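PDB 3Q2K: oxidoreductase from Bordetella pertussis, which probably oxidises the sugar of UDP-N-acetylglucosaminuronic acid with NAD as cofactor, a step toward 2,3-diacetamido-2,3-dideoxy-D-mannuronic acid. Local coordinates for residues Q108-A113 with G132-K137; R145-K150 with D326-C331; S271-G276 with T280-G285. One frame throughout, in Å; residues are numbered along the deposited sequence.

Contact 1 of 3, residues Q108-A113 with G132-K137; sequences QAIEVA and GKRMVK. With NAI (1,4-dihydronicotinamide adenine dinucleotide), chain U.
Ile110 and Met135 mark the closest approach of two neighbouring, nearly parallel helices: their CA atoms are 5.7 Å apart, and the axes of the segments 108-113 and 132-137 come within 8.9 Å at an angle of 13°. Running the same way, the helices meet along a narrow strip in which Ala109 and Ile110 on one side face Arg134 and Met135 on the other, and the contact is entirely van der Waals. Ile110 lies against the backbone of the second helix. Its CG1 branch is held beside its own backbone N (chi1 -66°) and then runs out extended, which brings CG1 to 4.0 Å from Met135 CA and lays the terminal CD1 at 4.0 Å from Arg134 O. The same methyl touches the root of the arginine side chain, Ile110 CD1 to Arg134 CB being 4.1 Å. The guanidinium takes no part; Arg134 NH1 is turned to Asp131, one turn earlier on the same helix, in a salt bridge. Next to Ile110, the methionine reaches across to the first helix. Its chain is extended as far as SD and bends at the last torsion (chi3 74°), so that the end methyl CE meets Ala109 CB at 3.7 Å. Ala109 also packs on Leu98 and Met135 on Met125; these two are buried, whereas Ile110 and Arg134 are partly exposed. The Gln108 amide lies beside the cofactor, OE1 3.4 Å from N1A of the NADH adenine, a contact distance, and its NE2 makes a weak hydrogen bond to Thr100. Side-by-side parallel helices joined through an intervening strand, here 118-121, are characteristic of the Rossmann fold, in which such helices cover one face of the parallel sheet and the dinucleotide lies across the strand ends.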
loop_
_atom_site.group_PDB
_atom_site.type_symbol
_atom_site.label_atom_id
_atom_site.label_comp_id
_atom_site.label_asym_id
_atom_site.label_seq_id
_atom_site.Cartn_x
_atom_site.Cartn_y
_atom_site.Cartn_z
ATOM N N GLN C 108 25.537 1.349 -28.255
ATOM C CA GLN C 108 26.574 0.862 -29.152
ATOM C C GLN C 108 26.135 -0.488 -29.718
ATOM O O GLN C 108 26.309 -0.752 -30.909
ATOM C CB GLN C 108 27.928 0.812 -28.433
ATOM C CG GLN C 108 28.430 2.227 -28.220
ATOM C CD GLN C 108 29.768 2.280 -27.523
ATOM O OE1 GLN C 108 30.512 3.245 -27.668
ATOM N NE2 GLN C 108 30.070 1.260 -26.736
ATOM N N ALA C 109 25.535 -1.346 -28.899
ATOM C CA ALA C 109 25.220 -2.669 -29.429
ATOM C C ALA C 109 24.160 -2.545 -30.515
ATOM O O ALA C 109 24.157 -3.341 -31.446
ATOM C CB ALA C 109 24.754 -3.624 -28.371
ATOM N N ILE C 110 23.253 -1.582 -30.396
ATOM C CA ILE C 110 22.175 -1.441 -31.374
ATOM C C ILE C 110 22.745 -0.923 -32.705
ATOM O O ILE C 110 22.478 -1.500 -33.757
ATOM C CB ILE C 110 21.067 -0.542 -30.789
ATOM C CG1 ILE C 110 20.369 -1.206 -29.594
ATOM C CG2 ILE C 110 20.081 -0.012 -31.832
ATOM C CD1 ILE C 110 19.142 -0.408 -29.222
ATOM N N GLU C 111 23.611 0.086 -32.703
ATOM C CA GLU C 111 24.281 0.498 -33.937
ATOM C C GLU C 111 25.204 -0.560 -34.554
ATOM O O GLU C 111 25.250 -0.783 -35.764
ATOM C CB GLU C 111 25.051 1.782 -33.640
ATOM C CG GLU C 111 25.848 2.397 -34.785
ATOM C CD GLU C 111 26.657 3.606 -34.336
ATOM O OE1 GLU C 111 27.254 4.354 -35.141
ATOM O OE2 GLU C 111 26.715 3.848 -33.114
ATOM N N VAL C 112 25.917 -1.295 -33.708
ATOM C CA VAL C 112 26.712 -2.388 -34.249
ATOM C C VAL C 112 25.753 -3.339 -34.941
ATOM O O VAL C 112 25.971 -3.798 -36.057
ATOM C CB VAL C 112 27.506 -3.170 -33.185
ATOM C CG1 VAL C 112 28.002 -4.498 -33.734
ATOM C CG2 VAL C 112 28.699 -2.340 -32.721
ATOM N N ALA C 113 24.652 -3.656 -34.277
ATOM C CA ALA C 113 23.830 -4.679 -34.898
ATOM C C ALA C 113 23.190 -4.166 -36.182
ATOM O O ALA C 113 23.027 -4.935 -37.127
ATOM C CB ALA C 113 22.789 -5.202 -33.932
ATOM N N GLY C 132 18.383 -2.577 -21.910
ATOM C CA GLY C 132 18.839 -3.951 -22.099
ATOM C C GLY C 132 17.866 -4.775 -22.935
ATOM O O GLY C 132 18.311 -5.548 -23.785
ATOM N N LYS C 133 16.556 -4.655 -22.717
ATOM C CA LYS C 133 15.590 -5.245 -23.645
ATOM C C LYS C 133 15.750 -4.803 -25.103
ATOM O O LYS C 133 15.665 -5.611 -26.031
ATOM C CB LYS C 133 14.143 -5.062 -23.181
ATOM C CG LYS C 133 13.776 -5.930 -21.971
ATOM C CD LYS C 133 12.286 -5.929 -21.639
ATOM C CE LYS C 133 11.869 -4.492 -21.381
ATOM N NZ LYS C 133 10.589 -4.302 -20.648
ATOM N N ARG C 134 15.964 -3.512 -25.326
ATOM C CA ARG C 134 16.112 -2.981 -26.676
ATOM C C ARG C 134 17.380 -3.516 -27.335
ATOM O O ARG C 134 17.331 -3.863 -28.516
ATOM C CB ARG C 134 16.177 -1.459 -26.622
ATOM C CG ARG C 134 15.077 -0.749 -27.379
ATOM C CD ARG C 134 15.510 0.701 -27.495
ATOM N NE ARG C 134 15.840 1.273 -26.191
ATOM C CZ ARG C 134 14.976 1.586 -25.227
ATOM N NH1 ARG C 134 15.408 2.097 -24.081
ATOM N NH2 ARG C 134 13.672 1.389 -25.373
ATOM N N MET C 135 18.487 -3.611 -26.602
ATOM C CA MET C 135 19.709 -4.238 -27.125
ATOM C C MET C 135 19.339 -5.622 -27.648
ATOM O O MET C 135 19.593 -5.919 -28.815
ATOM C CB MET C 135 20.757 -4.525 -26.037
ATOM C CG MET C 135 21.376 -3.352 -25.316
ATOM S SD MET C 135 22.348 -4.167 -24.039
ATOM C CE MET C 135 23.708 -4.807 -25.016
ATOM N N VAL C 136 18.820 -6.493 -26.786
ATOM C CA VAL C 136 18.387 -7.828 -27.208
ATOM C C VAL C 136 17.439 -7.890 -28.407
ATOM O O VAL C 136 17.579 -8.667 -29.359
ATOM C CB VAL C 136 17.726 -8.591 -26.051
ATOM C CG1 VAL C 136 17.351 -10.009 -26.456
ATOM C CG2 VAL C 136 18.695 -8.585 -24.889
ATOM N N LYS C 137 16.401 -7.068 -28.390
ATOM C CA LYS C 137 15.551 -7.147 -29.565
ATOM C C LYS C 137 16.354 -6.823 -30.824
ATOM O O LYS C 137 16.229 -7.490 -31.851
ATOM C CB LYS C 137 14.279 -6.305 -29.425
ATOM C CG LYS C 137 14.481 -4.805 -29.546
ATOM C CD LYS C 137 13.193 -4.069 -29.215
ATOM C CE LYS C 137 13.297 -2.583 -29.522
ATOM N NZ LYS C 137 12.007 -1.879 -29.278
HETATM P PA NAI U . 37.348 2.952 -18.548
HETATM O O1A NAI U . 37.142 4.378 -18.214
HETATM O O2A NAI U . 38.851 2.572 -18.105
HETATM O O5B NAI U . 37.554 2.623 -20.113
HETATM C C5B NAI U . 36.792 3.576 -20.845
HETATM C C4B NAI U . 37.179 3.732 -22.310
HETATM O O4B NAI U . 36.000 3.906 -23.108
HETATM C C3B NAI U . 37.957 5.059 -22.212
HETATM O O3B NAI U . 39.192 4.884 -22.911
HETATM C C2B NAI U . 36.911 6.034 -22.819
HETATM O O2B NAI U . 37.509 7.119 -23.535
HETATM C C1B NAI U . 36.303 5.082 -23.873
HETATM N N9A NAI U . 35.083 5.691 -24.374
HETATM C C8A NAI U . 34.236 6.536 -23.727
HETATM N N7A NAI U . 33.260 6.820 -24.545
HETATM C C5A NAI U . 33.406 6.210 -25.743
HETATM C C6A NAI U . 32.689 6.144 -26.953
HETATM N N6A NAI U . 31.492 6.813 -27.134
HETATM N N1A NAI U . 33.187 5.374 -27.916
HETATM C C2A NAI U . 34.301 4.679 -27.760
HETATM N N3A NAI U . 35.001 4.716 -26.647
HETATM C C4A NAI U . 34.580 5.446 -25.623
HETATM O O3 NAI U . 36.534 1.992 -17.556
HETATM P PN NAI U . 36.647 0.413 -17.826
HETATM O O1N NAI U . 37.052 -0.092 -16.429
HETATM O O2N NAI U . 37.698 -0.188 -18.783
HETATM O O5D NAI U . 35.124 -0.082 -18.053
HETATM C C5D NAI U . 35.177 -1.281 -18.815
HETATM C C4D NAI U . 33.763 -1.734 -19.196
HETATM O O4D NAI U . 33.955 -3.146 -18.963
HETATM C C3D NAI U . 32.680 -1.279 -18.197
HETATM O O3D NAI U . 31.384 -1.784 -18.498
HETATM C C2D NAI U . 33.135 -2.070 -16.955
HETATM O O2D NAI U . 31.967 -2.355 -16.193
HETATM C C1D NAI U . 33.486 -3.418 -17.630
HETATM N N1N NAI U . 34.544 -4.153 -16.944
HETATM C C2N NAI U . 34.396 -5.456 -16.838
HETATM C C3N NAI U . 35.390 -6.181 -16.194
HETATM C C7N NAI U . 35.237 -7.639 -16.049
HETATM O O7N NAI U . 35.845 -8.217 -15.171
HETATM N N7N NAI U . 34.392 -8.277 -16.883
HETATM C C4N NAI U . 36.495 -5.518 -15.662
HETATM C C5N NAI U . 36.565 -4.145 -15.799
HETATM C C6N NAI U . 35.564 -3.469 -16.469
#

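Contact 2 of 3, residues R145-K150 with D326-C331; sequences RLFVVK and DNVINC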
loop_
_atom_site.group_PDB
_atom_site.type_symbol
_atom_site.label_atom_id
_atom_site.label_comp_id
_atom_site.label_asym_id
_atom_site.label_seq_id
_atom_site.Cartn_x
_atom_site.Cartn_y
_atom_site.Cartn_z
ATOM N N ARG C 145 24.700 -12.440 -33.283
ATOM C CA ARG C 145 25.005 -12.878 -31.924
ATOM C C ARG C 145 25.200 -11.689 -30.986
ATOM O O ARG C 145 25.868 -10.715 -31.335
ATOM C CB ARG C 145 26.395 -13.511 -31.992
ATOM C CG ARG C 145 26.477 -14.938 -31.513
ATOM C CD ARG C 145 25.443 -15.714 -32.290
ATOM N NE ARG C 145 25.300 -17.024 -31.670
ATOM C CZ ARG C 145 24.468 -17.950 -32.129
ATOM N NH1 ARG C 145 23.755 -17.697 -33.215
ATOM N NH2 ARG C 145 24.374 -19.120 -31.516
ATOM N N LEU C 146 24.668 -11.788 -29.773
ATOM C CA LEU C 146 24.961 -10.829 -28.714
ATOM C C LEU C 146 25.490 -11.651 -27.546
ATOM O O LEU C 146 24.749 -12.497 -27.048
ATOM C CB LEU C 146 23.672 -10.114 -28.303
ATOM C CG LEU C 146 23.679 -9.416 -26.952
ATOM C CD1 LEU C 146 24.975 -8.634 -26.777
ATOM C CD2 LEU C 146 22.448 -8.531 -26.795
ATOM N N PHE C 147 26.750 -11.471 -27.159
ATOM C CA PHE C 147 27.302 -12.182 -26.003
ATOM C C PHE C 147 27.481 -11.174 -24.866
ATOM O O PHE C 147 27.705 -9.996 -25.114
ATOM C CB PHE C 147 28.688 -12.775 -26.257
ATOM C CG PHE C 147 28.786 -13.629 -27.488
ATOM C CD1 PHE C 147 28.792 -15.010 -27.383
ATOM C CD2 PHE C 147 28.908 -13.054 -28.743
ATOM C CE1 PHE C 147 28.880 -15.814 -28.503
ATOM C CE2 PHE C 147 29.025 -13.852 -29.863
ATOM C CZ PHE C 147 28.984 -15.228 -29.747
ATOM N N VAL C 148 27.366 -11.593 -23.611
ATOM C CA VAL C 148 27.644 -10.715 -22.487
ATOM C C VAL C 148 28.776 -11.326 -21.655
ATOM O O VAL C 148 28.775 -12.501 -21.299
ATOM C CB VAL C 148 26.384 -10.502 -21.630
ATOM C CG1 VAL C 148 26.716 -9.664 -20.394
ATOM C CG2 VAL C 148 25.277 -9.920 -22.512
ATOM N N VAL C 149 29.792 -10.538 -21.324
ATOM C CA VAL C 149 30.969 -11.137 -20.692
ATOM C C VAL C 149 30.614 -11.522 -19.266
ATOM O O VAL C 149 30.252 -10.657 -18.480
ATOM C CB VAL C 149 32.153 -10.157 -20.673
ATOM C CG1 VAL C 149 33.278 -10.690 -19.806
ATOM C CG2 VAL C 149 32.626 -9.946 -22.099
ATOM N N LYS C 150 30.688 -12.800 -18.916
ATOM C CA LYS C 150 30.480 -13.141 -17.523
ATOM C C LYS C 150 31.554 -14.163 -17.195
ATOM O O LYS C 150 31.249 -15.350 -17.075
ATOM C CB LYS C 150 29.083 -13.727 -17.291
ATOM C CG LYS C 150 28.318 -13.039 -16.186
ATOM C CD LYS C 150 27.683 -11.799 -16.775
ATOM C CE LYS C 150 26.772 -11.155 -15.734
ATOM N NZ LYS C 150 27.182 -9.819 -15.216
ATOM N N ASP C 326 37.220 -18.346 -25.379
ATOM C CA ASP C 326 37.180 -19.672 -25.983
ATOM C C ASP C 326 35.795 -19.984 -26.527
ATOM O O ASP C 326 35.648 -20.416 -27.671
ATOM C CB ASP C 326 37.534 -20.788 -25.004
ATOM C CG ASP C 326 37.769 -22.099 -25.731
ATOM O OD1 ASP C 326 38.298 -22.047 -26.862
ATOM O OD2 ASP C 326 37.398 -23.179 -25.229
ATOM N N ASN C 327 34.797 -19.751 -25.680
ATOM C CA ASN C 327 33.393 -20.017 -25.976
ATOM C C ASN C 327 32.835 -19.122 -27.084
ATOM O O ASN C 327 32.131 -19.587 -27.983
ATOM C CB ASN C 327 32.591 -19.904 -24.674
ATOM C CG ASN C 327 31.097 -19.799 -24.906
ATOM O OD1 ASN C 327 30.463 -18.797 -24.578
ATOM N ND2 ASN C 327 30.524 -20.836 -25.502
ATOM N N VAL C 328 33.142 -17.829 -27.034
ATOM C CA VAL C 328 32.738 -16.906 -28.091
ATOM C C VAL C 328 33.234 -17.353 -29.466
ATOM O O VAL C 328 32.478 -17.443 -30.436
ATOM C CB VAL C 328 33.334 -15.518 -27.796
ATOM C CG1 VAL C 328 33.033 -14.538 -28.912
ATOM C CG2 VAL C 328 32.790 -14.985 -26.480
ATOM N N ILE C 329 34.522 -17.671 -29.535
ATOM C CA ILE C 329 35.150 -18.110 -30.776
ATOM C C ILE C 329 34.503 -19.395 -31.287
ATOM O O ILE C 329 34.119 -19.455 -32.457
ATOM C CB ILE C 329 36.667 -18.303 -30.578
ATOM C CG1 ILE C 329 37.368 -16.994 -30.197
ATOM C CG2 ILE C 329 37.288 -18.866 -31.847
ATOM C CD1 ILE C 329 38.873 -17.168 -29.995
ATOM N N ASN C 330 34.374 -20.402 -30.425
ATOM C CA ASN C 330 33.587 -21.602 -30.727
ATOM C C ASN C 330 32.213 -21.266 -31.287
ATOM O O ASN C 330 31.896 -21.671 -32.404
ATOM C CB ASN C 330 33.411 -22.542 -29.530
ATOM C CG ASN C 330 34.727 -23.102 -29.049
ATOM O OD1 ASN C 330 35.711 -23.091 -29.786
ATOM N ND2 ASN C 330 34.760 -23.579 -27.812
ATOM N N CYS C 331 31.421 -20.511 -30.531
ATOM C CA CYS C 331 30.093 -20.140 -30.997
ATOM C C CYS C 331 30.152 -19.472 -32.370
ATOM O O CYS C 331 29.359 -19.740 -33.274
ATOM C CB CYS C 331 29.387 -19.250 -29.968
ATOM S SG CYS C 331 27.932 -18.513 -30.729
#
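The Phe147 ring meets Val328 with its face and Cys331 with its edge, where the last strand of the Rossmann sheet, 146-148, packs against helix 321-333 of the C-terminal part of the chain. Phe147 leaves the strand toward the helix and meets two residues one helical turn apart, Val328 and Cys331. Val328 covers one face: its CG1 methyl sits over the ring centre, 4.2 Å from the centroid of the Phe147 ring and only 9° off the ring normal, a well-formed CH-pi contact. The other methyl, CG2, comes over the same ring nearer its rim, 4.1 Å from Phe147 CD1. Cys331 approaches quite differently. Its CB lies in the ring plane beyond the edge, and SG, swung opposite its own backbone N (chi1 167°), stands 4.7 Å from the centroid of the Phe147 ring at 76° to the normal, an edge-on sulfur-aromatic contact. The sulfur touches CE1 and CZ of the ring about equally, with Cys331 SG 3.6 Å from Phe147 CZ. Tyr324 and Leu332 of the same helix and Pro338 from a loop add to the surroundings of the ring, while Val120 of the adjacent strand touches both Phe147 and Val328. Arg145 reaches the same sulfur from another direction, roughly at right angles to that of the ring, and its NH2 forms a salt bridge with Glu337. The buried NE has no hydrogen-bond partner in the model; its neighbour across the contact is the sulfur, with Arg145 NE 3.2 Å from Cys331 SG.

Contact 3 of 3, residues S271-G276 with T280-G285; sequences SITILG and TVRVGG
Strands 271-276 and 280-284 run antiparallel (179°) as the two arms of a beta hairpin, with Ile272-Val283 and Ile274-Val281 as hydrogen-bonded pairs and Thr273-Arg282 and Leu275-Thr280 as non-hydrogen-bonded ones. Each hydrogen-bonded pair is closed by two backbone bonds; the shortest, Val283 N to Ile272 O, is 2.7 Å and almost straight at 167°. On the face of Ile272, Ile274, Val281 and Val283, the CG2 methyls of Ile272 and Val283 lie side by side at 3.9 Å, and Val161 of helix 156-166 packs on Ile274, Val281 and Val283. The other face meets a second subunit, whose Phe181 packs on Thr273 and Leu275. There the extended Arg282 passes obliquely over Thr273, whose OG1 sits above one face of the guanidinium, 3.5 Å from Arg282 NH2 but not hydrogen-bonded to it. Leu275 CD2 reaches Thr280 OG1 at 3.7 Å, and a water bridges that hydroxyl to Gly276 O. Thr280 OG1 also bonds Tyr264 O of the second subunit. Arg282 pairs with Glu269 of its own chain and of the second subunit, probably offsetting the closeness of that subunit's Arg282. The hairpin thus turns an apolar face to helix 156-166 and a mixed one, with ion pairs, to the second subunit.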
loop_
_atom_site.group_PDB
_atom_site.type_symbol
_atom_site.label_atom_id
_atom_site.label_comp_id
_atom_site.label_asym_id
_atom_site.label_seq_id
_atom_site.Cartn_x
_atom_site.Cartn_y
_atom_site.Cartn_z
ATOM N N SER C 271 32.127 -14.355 -1.913
ATOM C CA SER C 271 31.793 -15.744 -1.598
ATOM C C SER C 271 30.326 -16.079 -1.830
ATOM O O SER C 271 29.503 -15.172 -1.942
ATOM C CB SER C 271 32.087 -16.037 -0.131
ATOM O OG SER C 271 31.175 -15.260 0.628
ATOM N N ILE C 272 30.065 -17.380 -1.917
ATOM C CA ILE C 272 28.751 -18.001 -2.015
ATOM C C ILE C 272 28.664 -19.266 -1.168
ATOM O O ILE C 272 29.569 -20.099 -1.134
ATOM C CB ILE C 272 28.254 -18.265 -3.445
ATOM C CG1 ILE C 272 26.842 -18.853 -3.383
ATOM C CG2 ILE C 272 29.171 -19.203 -4.216
ATOM C CD1 ILE C 272 26.013 -18.447 -4.596
ATOM N N THR C 273 27.588 -19.372 -0.400
ATOM C CA THR C 273 27.357 -20.545 0.429
ATOM C C THR C 273 25.988 -21.061 0.018
ATOM O O THR C 273 25.038 -20.271 0.003
ATOM C CB THR C 273 27.145 -20.091 1.873
ATOM O OG1 THR C 273 28.407 -19.682 2.402
ATOM C CG2 THR C 273 26.661 -21.247 2.704
ATOM N N ILE C 274 25.902 -22.336 -0.353
ATOM C CA ILE C 274 24.616 -22.939 -0.664
ATOM C C ILE C 274 24.322 -24.073 0.301
ATOM O O ILE C 274 25.134 -24.986 0.421
ATOM C CB ILE C 274 24.593 -23.431 -2.118
ATOM C CG1 ILE C 274 24.766 -22.234 -3.049
ATOM C CG2 ILE C 274 23.263 -24.082 -2.491
ATOM C CD1 ILE C 274 25.215 -22.674 -4.431
ATOM N N LEU C 275 23.176 -24.025 0.968
ATOM C CA LEU C 275 22.834 -25.067 1.935
ATOM C C LEU C 275 21.619 -25.846 1.461
ATOM O O LEU C 275 20.618 -25.209 1.163
ATOM C CB LEU C 275 22.471 -24.434 3.280
ATOM C CG LEU C 275 23.647 -23.639 3.851
ATOM C CD1 LEU C 275 23.373 -23.098 5.244
ATOM C CD2 LEU C 275 24.817 -24.616 3.919
ATOM N N GLY C 276 21.695 -27.172 1.379
ATOM C CA GLY C 276 20.552 -28.024 1.075
ATOM C C GLY C 276 20.334 -29.263 1.925
ATOM O O GLY C 276 20.995 -29.504 2.935
ATOM N N THR C 280 26.165 -29.297 1.319
ATOM C CA THR C 280 26.542 -28.015 1.882
ATOM C C THR C 280 27.781 -27.556 1.123
ATOM O O THR C 280 28.752 -28.289 0.961
ATOM C CB THR C 280 26.897 -28.247 3.350
ATOM O OG1 THR C 280 25.680 -28.227 4.107
ATOM C CG2 THR C 280 27.912 -27.196 3.788
ATOM N N VAL C 281 27.759 -26.358 0.558
ATOM C CA VAL C 281 28.915 -25.900 -0.199
ATOM C C VAL C 281 29.183 -24.436 0.126
ATOM O O VAL C 281 28.259 -23.628 0.249
ATOM C CB VAL C 281 28.784 -26.127 -1.723
ATOM C CG1 VAL C 281 29.746 -25.269 -2.522
ATOM C CG2 VAL C 281 29.117 -27.585 -2.011
ATOM N N ARG C 282 30.465 -24.121 0.269
ATOM C CA ARG C 282 30.888 -22.743 0.468
ATOM C C ARG C 282 32.099 -22.467 -0.414
ATOM O O ARG C 282 33.058 -23.234 -0.493
ATOM C CB ARG C 282 31.148 -22.468 1.950
ATOM C CG ARG C 282 31.880 -21.163 2.209
ATOM C CD ARG C 282 31.608 -20.729 3.635
ATOM N NE ARG C 282 31.970 -19.326 3.785
ATOM C CZ ARG C 282 31.307 -18.509 4.595
ATOM N NH1 ARG C 282 31.665 -17.234 4.702
ATOM N NH2 ARG C 282 30.271 -18.998 5.269
ATOM N N VAL C 283 31.996 -21.369 -1.151
ATOM C CA VAL C 283 33.042 -20.963 -2.068
ATOM C C VAL C 283 33.447 -19.593 -1.543
ATOM O O VAL C 283 32.719 -18.611 -1.703
ATOM C CB VAL C 283 32.619 -20.904 -3.553
ATOM C CG1 VAL C 283 33.845 -20.864 -4.463
ATOM C CG2 VAL C 283 31.776 -22.093 -4.010
ATOM N N GLY C 284 34.608 -19.570 -0.896
ATOM C CA GLY C 284 35.215 -18.329 -0.430
ATOM C C GLY C 284 36.357 -17.789 -1.262
ATOM O O GLY C 284 36.440 -18.025 -2.470
ATOM N N GLY C 285 37.246 -17.082 -0.571
ATOM C CA GLY C 285 38.308 -16.352 -1.236
ATOM C C GLY C 285 37.870 -14.916 -1.426
ATOM O O GLY C 285 36.783 -14.527 -1.000
HETATM O O HOH W 1 23.002 -27.896 3.908
#

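From the N terminus, contact 1 closes first: 108-113 and 132-137 bracket a short loop through strand 118-121 and join two neighbouring helices of the Rossmann part. Helix 129-142 then leads into strand 146-148, where contact 2 opens, and the two contacts touch through Val136 CA and Leu146 CD2, 4.1 Å apart. Contact 2 spans a far longer loop, returning at 326-331 to tie the edge of the parallel sheet to a helix of the C-terminal range. Contact 3 closes the shortest loop, joining strands 269-276 and 279-284 of the mixed sheet, and is nested within that of contact 2, their centres about 27 Å apart. None cross.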